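Side-chain contacts in transcriptional regulator (NtrC family) (Aquifex aeolicus, PDB 3DZD), which probably activates transcription by sigma-54 RNA polymerase as an NtrC-family response regulator, using an AAA+ ATPase domain, captured here in its inactive, ADP-bound state: residues Val77-His81 with Gly82-Thr86; Val88-Lys92 with Lys93-Glu97; Ala195-Leu199 with Phe200-Lys204; Asp229-Gly232 with Glu233-Gln236. All coordinates share one frame; numbering follows the deposited sequence.

Interaction 1: Val77-His81 with Gly82-Thr86; sequences VITGH and GSVDT
Thr-79 closes strand 74-79, and the backbone after it swings round through Gly-80, His-81 and Gly-82 until the carbonyl of Ser-83 stands against the Thr-79 side chain. Gly-82 takes a positive phi of 82°, which suits a residue that has no CB to place. Two weak backbone bonds tighten the bend: Ser-83 N to His-81 O, and Val-84 N to Gly-82 O, the second closing an inverse gamma turn centred on Ser-83. Two hydroxyls then reach across it. With chi1 at -168° the Thr-79 oxygen is carried away from its own backbone N and onto the next turn of chain, where OG1 donates to Ser-83 O; the modelled 2.5 Å is very short, so the exact length is doubtful. Ser-83 OG in turn gives a weak hydrogen bond to Gly-80 O at 2.9 Å. The methyl branch of Thr-79 serves the apolar side, CG2 meeting Val-84 CG1 at 4.0 Å with the two side chains crossing at about a right angle. His-81 turns outward, and its ND1 bonds to Lys-101 O, while Gly-82 N bonds to Glu-100. A threonine or serine ending this strand is a hallmark of CheY-like receiver domains, and the bend is the strand-to-helix turn of the beta-alpha-beta unit formed by strand 74-79, helix 85-93 and strand 97-100.

Interaction 2: Val88-Lys92 with Lys93-Glu97; sequences VKAIK and KGAYE
Ile-91 and Ala-95 meet where helix 85-93 ends, and the isoleucine does most of the reaching. Its chi1 of -64° sets CG1 beside the backbone N, and a second turn of -64° folds the tip back over the outgoing chain, so that CD1 rests 3.5 Å from Ala-95 O and 4.2 Å from Ala-95 CB. Isoleucine suits the place because its CG1-CD1 arm is long enough to return to the chain although its CB is directed away. Next to it two alanines touch, Ala-90 CB and Ala-95 CB being 4.1 Å apart; small side chains let the chain close so tightly on the last turn. Lys-93 lays its CB 3.3 Å from Ala-90 O, and its chain, bent at chi2 and chi4, leads NZ off toward Asp-64 in a long, weak ion pair. Gly-94 supplies the reversal with a positive phi. Ala-90 O receives the nearly straight bond from Ala-95 N (3.0 Å, 165°) and a weak one from Gly-94 N, which also bonds to Ile-91 O from above that carbonyl's plane. Farther on, Tyr-96 stacks on His-114 of the second subunit and Glu-97 forms a salt bridge with Arg-107 of that subunit. The helix end is a Schellman motif, its apolar pair Ala-90 and Ala-95, and it joins helix 85-93 to strand 97-100 within the face, completed by helix 105-119, through which many receiver domains dimerise.

Interaction 3: Ala195-Leu199 with Phe200-Lys204; sequences AESEL and FGHEK
Ser-197 O takes the shortest sound polar bond here, from Gly-201 N at 2.8 Å, bent to 136° and with the donor tilted from the carbonyl plane. It is the last helical bond, for Gly-201 then leaves helix 195-200 with positive phi, easy for a residue without a side chain, and the chain runs on toward the GAFTGA loop, which in this family engages sigma-54. One residue earlier Glu-196 O has two neighbours on Phe-200: the backbone N, bonded at 3.3 Å from above the carbonyl plane, and the ring edge, where CD2 comes within 3.0 Å near the ring plane. The slightly positive rim of an aromatic ring tolerates such an oxygen well. Phe-200 reaches this position because its chi1 of -66° keeps the ring beside its own backbone N, folded back along the helix. Leu-199 CB packs against Phe-200 CD2 at 3.8 Å, and Glu-196 CG lies 3.9 Å from the same CD2. The glutamate chain is extended and passes the ring with its carboxylate plane 71° from the ring plane, leaving the carboxylate to form a salt bridge with Arg-237. Lys-241 makes a cation-pi contact with Phe-200. On another side of the helix end, Ser-197 OG approaches His-202 CD2 at 3.7 Å and accepts a weak bond from Lys-214, whose backbone pairs with His-202. Glutamate and phenylalanine thus both engage basic residues of helix 236-248, one by salt bridge and the other by cation-pi contact, joining the two helices by charge as well as by apolar contact.

Interaction 4: Asp229-Gly232 with Glu233-Gln236; sequences DEVG and ELDQ
A buried turn of 3-10 helix brings Glu-230 against Glu-233 and Val-231 against Leu-234, in the loop between strand 225-229 and helix 236-248. Backbone bonds from each residue to the third one before it form the turn: Glu-233 N reaches Glu-230 O at 2.9 Å, nearly straight at 169°, and Leu-234 N reaches Val-231 O at 3.2 Å. Both donors stand above the carbonyl plane. Gly-232, with no side chain, leaves room beside the Glu-230 carboxylate. The strand and the Asp-229, Glu-230 pair that ends it form the Walker B motif of the P-loop ATPase fold, and the Glu-230 side chain lies about 8 Å from the bound ADP. Its methylene CG lies against Glu-233 CG; the modelled 3.2 Å is shorter than a normal carbon contact and its exact value is doubtful. A bend at chi2 (41°) turns the Glu-230 carboxylate aside, where OE1 is hydrogen-bonded to Thr-270 OG1 and OE2 to Asn-271 N. The two carboxylates, 68° apart in plane, leave Glu-230 OE1 4.6 Å from Glu-233 OE2, and the latter has a salt bridge to Lys-272. On the apolar side, Val-231 CG2, opposite the backbone N, meets Leu-234 CD1 at 3.6 Å.

Interactions 1 and 2 sit at the two ends of helix 85-93 in the receiver domain and touch each other, Val-77 packing on Ala-90 and Ala-95. Interactions 3 and 4 belong to the ATPase domain, their centres 16 Å apart, and both adjoin helix 236-248. Interaction 1 lies at the surface and relies on hydroxyls and short backbone bonds; interaction 4 is buried, pairing an apolar contact with carboxylates, one of them, that of Glu-230, near the nucleotide. Interactions 2 and 3, partly buried, both end a helix at a glycine of positive phi, one backed by small alanines, the other by an aromatic ring. Interactions 2 and 4 reach the second subunit, the latter weakly.

Interaction 1: Val77-His81 with Gly82-Thr86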
ATOM      1  N   VAL A  77     -26.876  -5.854  -9.077  1.00 48.07           N
ATOM      2  CA  VAL A  77     -28.093  -6.475  -9.583  1.00 58.31           C
ATOM      3  C   VAL A  77     -29.280  -5.521  -9.520  1.00 54.10           C
ATOM      4  O   VAL A  77     -29.348  -4.644  -8.662  1.00 53.56           O
ATOM      5  CB  VAL A  77     -28.413  -7.818  -8.883  1.00 58.80           C
ATOM      6  CG1 VAL A  77     -27.401  -8.879  -9.300  1.00 56.00           C
ATOM      7  CG2 VAL A  77     -28.429  -7.654  -7.373  1.00 58.89           C
ATOM      8  N   ILE A  78     -30.196  -5.679 -10.465  1.00 59.14           N
ATOM      9  CA  ILE A  78     -31.436  -4.922 -10.465  1.00 62.62           C
ATOM     10  C   ILE A  78     -32.560  -5.885 -10.144  1.00 64.14           C
ATOM     11  O   ILE A  78     -32.738  -6.882 -10.839  1.00 64.93           O
ATOM     12  CB  ILE A  78     -31.700  -4.277 -11.830  1.00 56.15           C
ATOM     13  CG1 ILE A  78     -30.707  -3.143 -12.079  1.00 55.18           C
ATOM     14  CG2 ILE A  78     -33.110  -3.742 -11.892  1.00 64.48           C
ATOM     15  CD1 ILE A  78     -30.875  -2.481 -13.424  1.00 60.21           C
ATOM     16  N   THR A  79     -33.306  -5.601  -9.082  1.00 70.43           N
ATOM     17  CA  THR A  79     -34.409  -6.471  -8.690  1.00 74.06           C
ATOM     18  C   THR A  79     -35.758  -5.760  -8.689  1.00 78.54           C
ATOM     19  O   THR A  79     -35.849  -4.566  -8.391  1.00 74.62           O
ATOM     20  CB  THR A  79     -34.183  -7.094  -7.306  1.00 77.89           C
ATOM     21  OG1 THR A  79     -35.140  -8.139  -7.103  1.00 83.76           O
ATOM     22  CG2 THR A  79     -34.337  -6.045  -6.210  1.00 73.69           C
ATOM     23  N   GLY A  80     -36.804  -6.512  -9.022  1.00 86.63           N
ATOM     24  CA  GLY A  80     -38.155  -5.987  -9.041  1.00 82.20           C
ATOM     25  C   GLY A  80     -38.556  -5.412  -7.698  1.00 83.40           C
ATOM     26  O   GLY A  80     -37.916  -5.675  -6.679  1.00 81.69           O
ATOM     27  N   HIS A  81     -39.621  -4.621  -7.696  1.00 90.24           N
ATOM     28  CA  HIS A  81     -40.077  -3.985  -6.473  1.00 90.71           C
ATOM     29  C   HIS A  81     -40.558  -5.019  -5.464  1.00 92.34           C
ATOM     30  O   HIS A  81     -41.272  -5.955  -5.813  1.00 94.89           O
ATOM     31  CB  HIS A  81     -41.188  -2.979  -6.774  1.00 90.01           C
ATOM     32  CG  HIS A  81     -41.465  -2.039  -5.645  1.00 93.40           C
ATOM     33  ND1 HIS A  81     -40.581  -1.050  -5.269  1.00 90.02           N
ATOM     34  CD2 HIS A  81     -42.522  -1.939  -4.807  1.00 98.94           C
ATOM     35  CE1 HIS A  81     -41.082  -0.382  -4.246  1.00 92.98           C
ATOM     36  NE2 HIS A  81     -42.260  -0.899  -3.946  1.00102.81           N
ATOM     37  N   GLY A  82     -40.153  -4.848  -4.211  1.00 87.53           N
ATOM     38  CA  GLY A  82     -40.576  -5.735  -3.146  1.00 82.77           C
ATOM     39  C   GLY A  82     -39.772  -7.018  -3.079  1.00 88.78           C
ATOM     40  O   GLY A  82     -39.517  -7.548  -1.998  1.00 88.98           O
ATOM     41  N   SER A  83     -39.376  -7.526  -4.238  1.00100.92           N
ATOM     42  CA  SER A  83     -38.585  -8.745  -4.287  1.00100.85           C
ATOM     43  C   SER A  83     -37.112  -8.453  -4.016  1.00 98.09           C
ATOM     44  O   SER A  83     -36.340  -8.198  -4.931  1.00 99.24           O
ATOM     45  CB  SER A  83     -38.758  -9.448  -5.634  1.00103.64           C
ATOM     46  OG  SER A  83     -38.580  -8.542  -6.706  1.00103.95           O
ATOM     47  N   VAL A  84     -36.733  -8.488  -2.743  1.00100.00           N
ATOM     48  CA  VAL A  84     -35.347  -8.277  -2.350  1.00 97.68           C
ATOM     49  C   VAL A  84     -34.794  -9.504  -1.627  1.00 97.59           C
ATOM     50  O   VAL A  84     -33.766  -9.433  -0.958  1.00 98.33           O
ATOM     51  CB  VAL A  84     -35.190  -7.023  -1.459  1.00 98.95           C
ATOM     52  CG1 VAL A  84     -35.165  -5.760  -2.313  1.00 88.93           C
ATOM     53  CG2 VAL A  84     -36.307  -6.960  -0.421  1.00101.04           C
ATOM     54  N   ASP A  85     -35.491 -10.626  -1.757  1.00121.54           N
ATOM     55  CA  ASP A  85     -34.977 -11.896  -1.265  1.00123.54           C
ATOM     56  C   ASP A  85     -34.029 -12.435  -2.322  1.00122.64           C
ATOM     57  O   ASP A  85     -32.997 -13.031  -2.017  1.00118.93           O
ATOM     58  CB  ASP A  85     -36.120 -12.880  -1.031  1.00131.01           C
ATOM     59  CG  ASP A  85     -37.209 -12.303  -0.158  1.00142.20           C
ATOM     60  OD1 ASP A  85     -36.893 -11.452   0.700  1.00136.77           O
ATOM     61  OD2 ASP A  85     -38.380 -12.701  -0.329  1.00150.58           O
ATOM     62  N   THR A  86     -34.404 -12.214  -3.576  1.00 89.45           N
ATOM     63  CA  THR A  86     -33.540 -12.508  -4.704  1.00 90.24           C
ATOM     64  C   THR A  86     -32.249 -11.706  -4.556  1.00 87.95           C
ATOM     65  O   THR A  86     -31.152 -12.216  -4.796  1.00 80.08           O
ATOM     66  CB  THR A  86     -34.227 -12.110  -6.021  1.00 90.39           C
ATOM     67  OG1 THR A  86     -35.629 -12.399  -5.935  1.00 97.46           O
ATOM     68  CG2 THR A  86     -33.628 -12.860  -7.192  1.00 87.73           C
TER

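Interaction 2: Val88-Lys92 with Lys93-Glu97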
ATOM      1  N   VAL A  88     -30.622 -10.419  -1.818  1.00 62.39           N
ATOM      2  CA  VAL A  88     -29.727 -11.068  -0.867  1.00 64.49           C
ATOM      3  C   VAL A  88     -29.067 -12.282  -1.516  1.00 69.15           C
ATOM      4  O   VAL A  88     -27.853 -12.486  -1.404  1.00 61.74           O
ATOM      5  CB  VAL A  88     -30.477 -11.536   0.392  1.00 70.91           C
ATOM      6  CG1 VAL A  88     -29.572 -12.402   1.259  1.00 73.75           C
ATOM      7  CG2 VAL A  88     -30.991 -10.349   1.175  1.00 66.84           C
ATOM      8  N   LYS A  89     -29.883 -13.086  -2.188  1.00 68.66           N
ATOM      9  CA  LYS A  89     -29.402 -14.268  -2.885  1.00 73.81           C
ATOM     10  C   LYS A  89     -28.186 -13.867  -3.708  1.00 69.17           C
ATOM     11  O   LYS A  89     -27.106 -14.435  -3.562  1.00 62.47           O
ATOM     12  CB  LYS A  89     -30.502 -14.799  -3.802  1.00 78.93           C
ATOM     13  CG  LYS A  89     -30.768 -16.293  -3.726  1.00 90.69           C
ATOM     14  CD  LYS A  89     -32.079 -16.623  -4.440  1.00 96.53           C
ATOM     15  CE  LYS A  89     -32.645 -17.968  -4.015  1.00 98.49           C
ATOM     16  NZ  LYS A  89     -34.073 -18.111  -4.421  1.00 98.67           N
ATOM     17  N   ALA A  90     -28.375 -12.863  -4.559  1.00 60.74           N
ATOM     18  CA  ALA A  90     -27.317 -12.354  -5.423  1.00 52.22           C
ATOM     19  C   ALA A  90     -26.112 -11.877  -4.627  1.00 57.12           C
ATOM     20  O   ALA A  90     -24.969 -12.174  -4.975  1.00 49.92           O
ATOM     21  CB  ALA A  90     -27.847 -11.228  -6.286  1.00 63.18           C
ATOM     22  N   ILE A  91     -26.364 -11.125  -3.563  1.00 67.42           N
ATOM     23  CA  ILE A  91     -25.277 -10.613  -2.740  1.00 60.97           C
ATOM     24  C   ILE A  91     -24.433 -11.746  -2.166  1.00 58.40           C
ATOM     25  O   ILE A  91     -23.204 -11.669  -2.150  1.00 56.83           O
ATOM     26  CB  ILE A  91     -25.793  -9.741  -1.580  1.00 62.58           C
ATOM     27  CG1 ILE A  91     -26.491  -8.481  -2.110  1.00 57.78           C
ATOM     28  CG2 ILE A  91     -24.640  -9.389  -0.642  1.00 57.05           C
ATOM     29  CD1 ILE A  91     -25.586  -7.537  -2.881  1.00 49.08           C
ATOM     30  N   LYS A  92     -25.090 -12.795  -1.687  1.00 64.17           N
ATOM     31  CA  LYS A  92     -24.376 -13.935  -1.133  1.00 63.95           C
ATOM     32  C   LYS A  92     -23.630 -14.690  -2.228  1.00 65.61           C
ATOM     33  O   LYS A  92     -22.588 -15.297  -1.975  1.00 65.41           O
ATOM     34  CB  LYS A  92     -25.335 -14.860  -0.385  1.00 72.10           C
ATOM     35  CG  LYS A  92     -25.950 -14.207   0.840  1.00 72.74           C
ATOM     36  CD  LYS A  92     -27.202 -14.931   1.303  1.00 81.72           C
ATOM     37  CE  LYS A  92     -26.869 -16.246   1.981  1.00 85.23           C
ATOM     38  NZ  LYS A  92     -28.034 -16.774   2.742  1.00 95.88           N
ATOM     39  N   LYS A  93     -24.154 -14.645  -3.450  1.00 63.00           N
ATOM     40  CA  LYS A  93     -23.451 -15.245  -4.576  1.00 61.19           C
ATOM     41  C   LYS A  93     -22.202 -14.450  -4.901  1.00 63.65           C
ATOM     42  O   LYS A  93     -21.289 -14.957  -5.543  1.00 66.19           O
ATOM     43  CB  LYS A  93     -24.344 -15.357  -5.811  1.00 64.53           C
ATOM     44  CG  LYS A  93     -25.150 -16.637  -5.853  1.00 78.72           C
ATOM     45  CD  LYS A  93     -25.203 -17.216  -7.251  1.00 81.41           C
ATOM     46  CE  LYS A  93     -25.679 -18.660  -7.209  1.00 94.98           C
ATOM     47  NZ  LYS A  93     -24.911 -19.468  -6.219  1.00 89.98           N
ATOM     48  N   GLY A  94     -22.165 -13.199  -4.460  1.00 70.42           N
ATOM     49  CA  GLY A  94     -20.980 -12.383  -4.640  1.00 64.50           C
ATOM     50  C   GLY A  94     -21.207 -11.048  -5.326  1.00 66.75           C
ATOM     51  O   GLY A  94     -20.243 -10.352  -5.650  1.00 64.00           O
ATOM     52  N   ALA A  95     -22.467 -10.691  -5.562  1.00 53.45           N
ATOM     53  CA  ALA A  95     -22.779  -9.383  -6.125  1.00 51.86           C
ATOM     54  C   ALA A  95     -22.360  -8.317  -5.116  1.00 52.30           C
ATOM     55  O   ALA A  95     -22.439  -8.548  -3.908  1.00 54.13           O
ATOM     56  CB  ALA A  95     -24.276  -9.273  -6.444  1.00 51.21           C
ATOM     57  N   TYR A  96     -21.914  -7.160  -5.596  1.00 50.79           N
ATOM     58  CA  TYR A  96     -21.505  -6.086  -4.688  1.00 49.42           C
ATOM     59  C   TYR A  96     -22.675  -5.239  -4.186  1.00 47.24           C
ATOM     60  O   TYR A  96     -22.751  -4.907  -3.004  1.00 54.03           O
ATOM     61  CB  TYR A  96     -20.447  -5.190  -5.334  1.00 42.75           C
ATOM     62  CG  TYR A  96     -20.123  -3.947  -4.528  1.00 44.46           C
ATOM     63  CD1 TYR A  96     -19.344  -4.028  -3.381  1.00 41.65           C
ATOM     64  CD2 TYR A  96     -20.587  -2.688  -4.920  1.00 42.18           C
ATOM     65  CE1 TYR A  96     -19.037  -2.901  -2.636  1.00 41.28           C
ATOM     66  CE2 TYR A  96     -20.283  -1.546  -4.181  1.00 41.82           C
ATOM     67  CZ  TYR A  96     -19.507  -1.664  -3.038  1.00 45.97           C
ATOM     68  OH  TYR A  96     -19.185  -0.551  -2.285  1.00 50.69           O
ATOM     69  N   GLU A  97     -23.587  -4.889  -5.084  1.00 43.74           N
ATOM     70  CA  GLU A  97     -24.692  -4.004  -4.734  1.00 45.25           C
ATOM     71  C   GLU A  97     -25.969  -4.409  -5.429  1.00 49.24           C
ATOM     72  O   GLU A  97     -25.967  -5.245  -6.327  1.00 49.16           O
ATOM     73  CB  GLU A  97     -24.357  -2.554  -5.090  1.00 44.21           C
ATOM     74  CG  GLU A  97     -23.939  -1.704  -3.900  1.00 44.50           C
ATOM     75  CD  GLU A  97     -25.060  -1.560  -2.880  1.00 47.03           C
ATOM     76  OE1 GLU A  97     -24.768  -1.345  -1.682  1.00 45.12           O
ATOM     77  OE2 GLU A  97     -26.231  -1.666  -3.282  1.00 45.48           O
TER

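Interaction 3: Ala195-Leu199 with Phe200-Lys204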
ATOM      1  N   ALA A 195       8.535  10.807  19.264  1.00 74.00           N
ATOM      2  CA  ALA A 195       7.926   9.494  19.408  1.00 74.52           C
ATOM      3  C   ALA A 195       6.465   9.609  19.831  1.00 68.39           C
ATOM      4  O   ALA A 195       5.583   9.076  19.164  1.00 68.18           O
ATOM      5  CB  ALA A 195       8.706   8.655  20.406  1.00 75.84           C
ATOM      6  N   GLU A 196       6.213  10.312  20.933  1.00 70.75           N
ATOM      7  CA  GLU A 196       4.850  10.481  21.433  1.00 64.18           C
ATOM      8  C   GLU A 196       3.907  11.033  20.365  1.00 59.89           C
ATOM      9  O   GLU A 196       2.697  10.815  20.419  1.00 62.98           O
ATOM     10  CB  GLU A 196       4.833  11.387  22.665  1.00 68.26           C
ATOM     11  CG  GLU A 196       3.439  11.690  23.192  1.00 63.24           C
ATOM     12  CD  GLU A 196       3.462  12.413  24.525  1.00 73.60           C
ATOM     13  OE1 GLU A 196       4.568  12.667  25.046  1.00 75.57           O
ATOM     14  OE2 GLU A 196       2.374  12.729  25.052  1.00 80.03           O
ATOM     15  N   SER A 197       4.468  11.743  19.396  1.00 62.17           N
ATOM     16  CA  SER A 197       3.683  12.318  18.312  1.00 65.16           C
ATOM     17  C   SER A 197       3.459  11.310  17.193  1.00 65.34           C
ATOM     18  O   SER A 197       2.390  11.264  16.585  1.00 66.06           O
ATOM     19  CB  SER A 197       4.387  13.553  17.753  1.00 66.70           C
ATOM     20  OG  SER A 197       3.932  13.846  16.445  1.00 75.40           O
ATOM     21  N   GLU A 198       4.483  10.517  16.912  1.00 65.96           N
ATOM     22  CA  GLU A 198       4.392   9.481  15.892  1.00 64.47           C
ATOM     23  C   GLU A 198       3.316   8.470  16.250  1.00 60.70           C
ATOM     24  O   GLU A 198       2.618   7.954  15.381  1.00 61.13           O
ATOM     25  CB  GLU A 198       5.736   8.767  15.750  1.00 61.77           C
ATOM     26  CG  GLU A 198       6.761   9.564  14.995  1.00 65.36           C
ATOM     27  CD  GLU A 198       6.422   9.664  13.530  1.00 78.37           C
ATOM     28  OE1 GLU A 198       6.501   8.627  12.836  1.00 80.16           O
ATOM     29  OE2 GLU A 198       6.075  10.777  13.073  1.00 83.31           O
ATOM     30  N   LEU A 199       3.195   8.191  17.542  1.00 47.46           N
ATOM     31  CA  LEU A 199       2.258   7.190  18.026  1.00 52.07           C
ATOM     32  C   LEU A 199       0.835   7.727  18.098  1.00 52.23           C
ATOM     33  O   LEU A 199      -0.104   7.091  17.614  1.00 48.25           O
ATOM     34  CB  LEU A 199       2.671   6.706  19.423  1.00 50.88           C
ATOM     35  CG  LEU A 199       3.647   5.540  19.553  1.00 56.72           C
ATOM     36  CD1 LEU A 199       3.845   5.177  21.024  1.00 57.96           C
ATOM     37  CD2 LEU A 199       3.144   4.337  18.778  1.00 51.71           C
ATOM     38  N   PHE A 200       0.685   8.893  18.718  1.00 54.06           N
ATOM     39  CA  PHE A 200      -0.632   9.430  19.053  1.00 52.24           C
ATOM     40  C   PHE A 200      -1.195  10.386  18.009  1.00 51.81           C
ATOM     41  O   PHE A 200      -2.380  10.703  18.023  1.00 54.32           O
ATOM     42  CB  PHE A 200      -0.587  10.109  20.423  1.00 51.52           C
ATOM     43  CG  PHE A 200      -0.337   9.157  21.549  1.00 56.61           C
ATOM     44  CD1 PHE A 200      -1.389   8.480  22.146  1.00 53.55           C
ATOM     45  CD2 PHE A 200       0.949   8.918  21.997  1.00 55.02           C
ATOM     46  CE1 PHE A 200      -1.163   7.591  23.177  1.00 54.45           C
ATOM     47  CE2 PHE A 200       1.184   8.030  23.027  1.00 56.87           C
ATOM     48  CZ  PHE A 200       0.127   7.363  23.619  1.00 55.44           C
ATOM     49  N   GLY A 201      -0.351  10.840  17.097  1.00 46.27           N
ATOM     50  CA  GLY A 201      -0.786  11.806  16.114  1.00 54.92           C
ATOM     51  C   GLY A 201      -1.128  13.123  16.777  1.00 54.12           C
ATOM     52  O   GLY A 201      -1.202  13.217  18.007  1.00 52.77           O
ATOM     53  N   HIS A 202      -1.334  14.149  15.962  1.00 86.64           N
ATOM     54  CA  HIS A 202      -1.671  15.467  16.479  1.00 93.20           C
ATOM     55  C   HIS A 202      -2.839  16.053  15.704  1.00 95.19           C
ATOM     56  O   HIS A 202      -3.135  15.626  14.588  1.00 91.24           O
ATOM     57  CB  HIS A 202      -0.460  16.398  16.408  1.00 90.19           C
ATOM     58  CG  HIS A 202       0.233  16.389  15.082  1.00 95.16           C
ATOM     59  ND1 HIS A 202      -0.066  17.285  14.078  1.00100.26           N
ATOM     60  CD2 HIS A 202       1.211  15.591  14.593  1.00 97.51           C
ATOM     61  CE1 HIS A 202       0.697  17.041  13.029  1.00101.28           C
ATOM     62  NE2 HIS A 202       1.482  16.016  13.315  1.00105.60           N
ATOM     63  N   GLU A 203      -3.503  17.032  16.297  1.00153.36           N
ATOM     64  CA  GLU A 203      -4.681  17.606  15.678  1.00152.00           C
ATOM     65  C   GLU A 203      -4.966  18.984  16.248  1.00162.47           C
ATOM     66  O   GLU A 203      -5.261  19.115  17.434  1.00160.73           O
ATOM     67  CB  GLU A 203      -5.873  16.669  15.873  1.00148.78           C
ATOM     68  CG  GLU A 203      -7.227  17.314  15.703  1.00153.42           C
ATOM     69  CD  GLU A 203      -7.844  17.684  17.031  1.00151.46           C
ATOM     70  OE1 GLU A 203      -7.433  17.091  18.052  1.00144.20           O
ATOM     71  OE2 GLU A 203      -8.736  18.559  17.054  1.00159.37           O
ATOM     72  N   LYS A 204      -4.847  20.002  15.395  1.00150.09           N
ATOM     73  CA  LYS A 204      -5.105  21.398  15.763  1.00150.68           C
ATOM     74  C   LYS A 204      -3.840  22.148  16.206  1.00150.98           C
ATOM     75  O   LYS A 204      -3.913  23.121  16.957  1.00287.18           O
ATOM     76  CB  LYS A 204      -6.204  21.496  16.830  1.00151.10           C
ATOM     77  CG  LYS A 204      -6.732  22.899  17.079  1.00151.73           C
ATOM     78  CD  LYS A 204      -7.823  22.892  18.137  1.00152.14           C
ATOM     79  CE  LYS A 204      -8.254  24.305  18.487  1.00152.84           C
ATOM     80  NZ  LYS A 204      -8.656  25.076  17.279  1.00152.83           N
TER

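Interaction 4: Asp229-Gly232 with Glu233-Gln236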
ATOM      1  N   ASP A 229       9.900  -1.039  17.101  1.00 49.46           N
ATOM      2  CA  ASP A 229      11.320  -1.366  17.061  1.00 53.12           C
ATOM      3  C   ASP A 229      12.071  -0.651  18.182  1.00 62.82           C
ATOM      4  O   ASP A 229      11.878   0.540  18.415  1.00 64.13           O
ATOM      5  CB  ASP A 229      11.928  -1.024  15.697  1.00 60.05           C
ATOM      6  CG  ASP A 229      13.118  -1.917  15.340  1.00 70.56           C
ATOM      7  OD1 ASP A 229      13.689  -2.560  16.252  1.00 72.08           O
ATOM      8  OD2 ASP A 229      13.479  -1.980  14.141  1.00 73.28           O
ATOM      9  N   GLU A 230      12.934  -1.402  18.860  1.00 51.16           N
ATOM     10  CA  GLU A 230      13.647  -0.953  20.060  1.00 50.06           C
ATOM     11  C   GLU A 230      12.785  -0.198  21.054  1.00 51.52           C
ATOM     12  O   GLU A 230      13.077   0.944  21.414  1.00 54.92           O
ATOM     13  CB  GLU A 230      14.915  -0.160  19.733  1.00 61.03           C
ATOM     14  CG  GLU A 230      15.833  -0.031  20.955  1.00 68.78           C
ATOM     15  CD  GLU A 230      15.904  -1.321  21.764  1.00 61.83           C
ATOM     16  OE1 GLU A 230      15.664  -1.309  22.998  1.00 47.16           O
ATOM     17  OE2 GLU A 230      16.191  -2.359  21.140  1.00 65.20           O
ATOM     18  N   VAL A 231      11.732  -0.864  21.514  1.00 53.73           N
ATOM     19  CA  VAL A 231      10.818  -0.286  22.485  1.00 44.35           C
ATOM     20  C   VAL A 231      11.562   0.197  23.726  1.00 48.82           C
ATOM     21  O   VAL A 231      11.076   1.072  24.438  1.00 46.24           O
ATOM     22  CB  VAL A 231       9.699  -1.290  22.885  1.00 47.18           C
ATOM     23  CG1 VAL A 231      10.283  -2.504  23.609  1.00 39.03           C
ATOM     24  CG2 VAL A 231       8.627  -0.600  23.737  1.00 42.01           C
ATOM     25  N   GLY A 232      12.737  -0.365  23.990  1.00 47.92           N
ATOM     26  CA  GLY A 232      13.521   0.050  25.144  1.00 48.50           C
ATOM     27  C   GLY A 232      13.967   1.510  25.118  1.00 52.84           C
ATOM     28  O   GLY A 232      14.345   2.066  26.147  1.00 57.20           O
ATOM     29  N   GLU A 233      13.915   2.137  23.943  1.00 60.26           N
ATOM     30  CA  GLU A 233      14.352   3.524  23.790  1.00 56.72           C
ATOM     31  C   GLU A 233      13.252   4.553  24.009  1.00 57.24           C
ATOM     32  O   GLU A 233      13.452   5.733  23.740  1.00 61.56           O
ATOM     33  CB  GLU A 233      14.956   3.749  22.407  1.00 56.18           C
ATOM     34  CG  GLU A 233      16.173   2.911  22.112  1.00 60.77           C
ATOM     35  CD  GLU A 233      17.326   3.178  23.061  1.00 73.28           C
ATOM     36  OE1 GLU A 233      17.241   4.128  23.872  1.00 70.51           O
ATOM     37  OE2 GLU A 233      18.327   2.431  22.986  1.00 76.83           O
ATOM     38  N   LEU A 234      12.093   4.114  24.488  1.00 61.59           N
ATOM     39  CA  LEU A 234      10.967   5.018  24.703  1.00 56.11           C
ATOM     40  C   LEU A 234      11.109   5.797  26.003  1.00 58.90           C
ATOM     41  O   LEU A 234      11.454   5.221  27.036  1.00 61.44           O
ATOM     42  CB  LEU A 234       9.646   4.241  24.746  1.00 52.86           C
ATOM     43  CG  LEU A 234       9.036   3.714  23.454  1.00 52.63           C
ATOM     44  CD1 LEU A 234       7.771   2.933  23.770  1.00 46.14           C
ATOM     45  CD2 LEU A 234       8.747   4.854  22.498  1.00 52.19           C
ATOM     46  N   ASP A 235      10.816   7.095  25.949  1.00 74.40           N
ATOM     47  CA  ASP A 235      10.743   7.927  27.146  1.00 78.54           C
ATOM     48  C   ASP A 235       9.892   7.224  28.190  1.00 75.78           C
ATOM     49  O   ASP A 235       8.947   6.519  27.851  1.00 75.10           O
ATOM     50  CB  ASP A 235      10.105   9.283  26.822  1.00 85.99           C
ATOM     51  CG  ASP A 235      10.909  10.090  25.812  1.00 99.19           C
ATOM     52  OD1 ASP A 235      11.924   9.574  25.295  1.00100.21           O
ATOM     53  OD2 ASP A 235      10.523  11.245  25.536  1.00 94.43           O
ATOM     54  N   GLN A 236      10.211   7.416  29.464  1.00 70.90           N
ATOM     55  CA  GLN A 236       9.405   6.803  30.509  1.00 71.21           C
ATOM     56  C   GLN A 236       8.054   7.500  30.594  1.00 68.04           C
ATOM     57  O   GLN A 236       7.163   7.081  31.336  1.00 67.89           O
ATOM     58  CB  GLN A 236      10.128   6.816  31.855  1.00 75.84           C
ATOM     59  CG  GLN A 236       9.524   5.852  32.865  1.00 81.06           C
ATOM     60  CD  GLN A 236      10.570   4.991  33.544  1.00 89.25           C
ATOM     61  OE1 GLN A 236      11.765   5.122  33.275  1.00 96.89           O
ATOM     62  NE2 GLN A 236      10.125   4.098  34.421  1.00 88.94           N
TER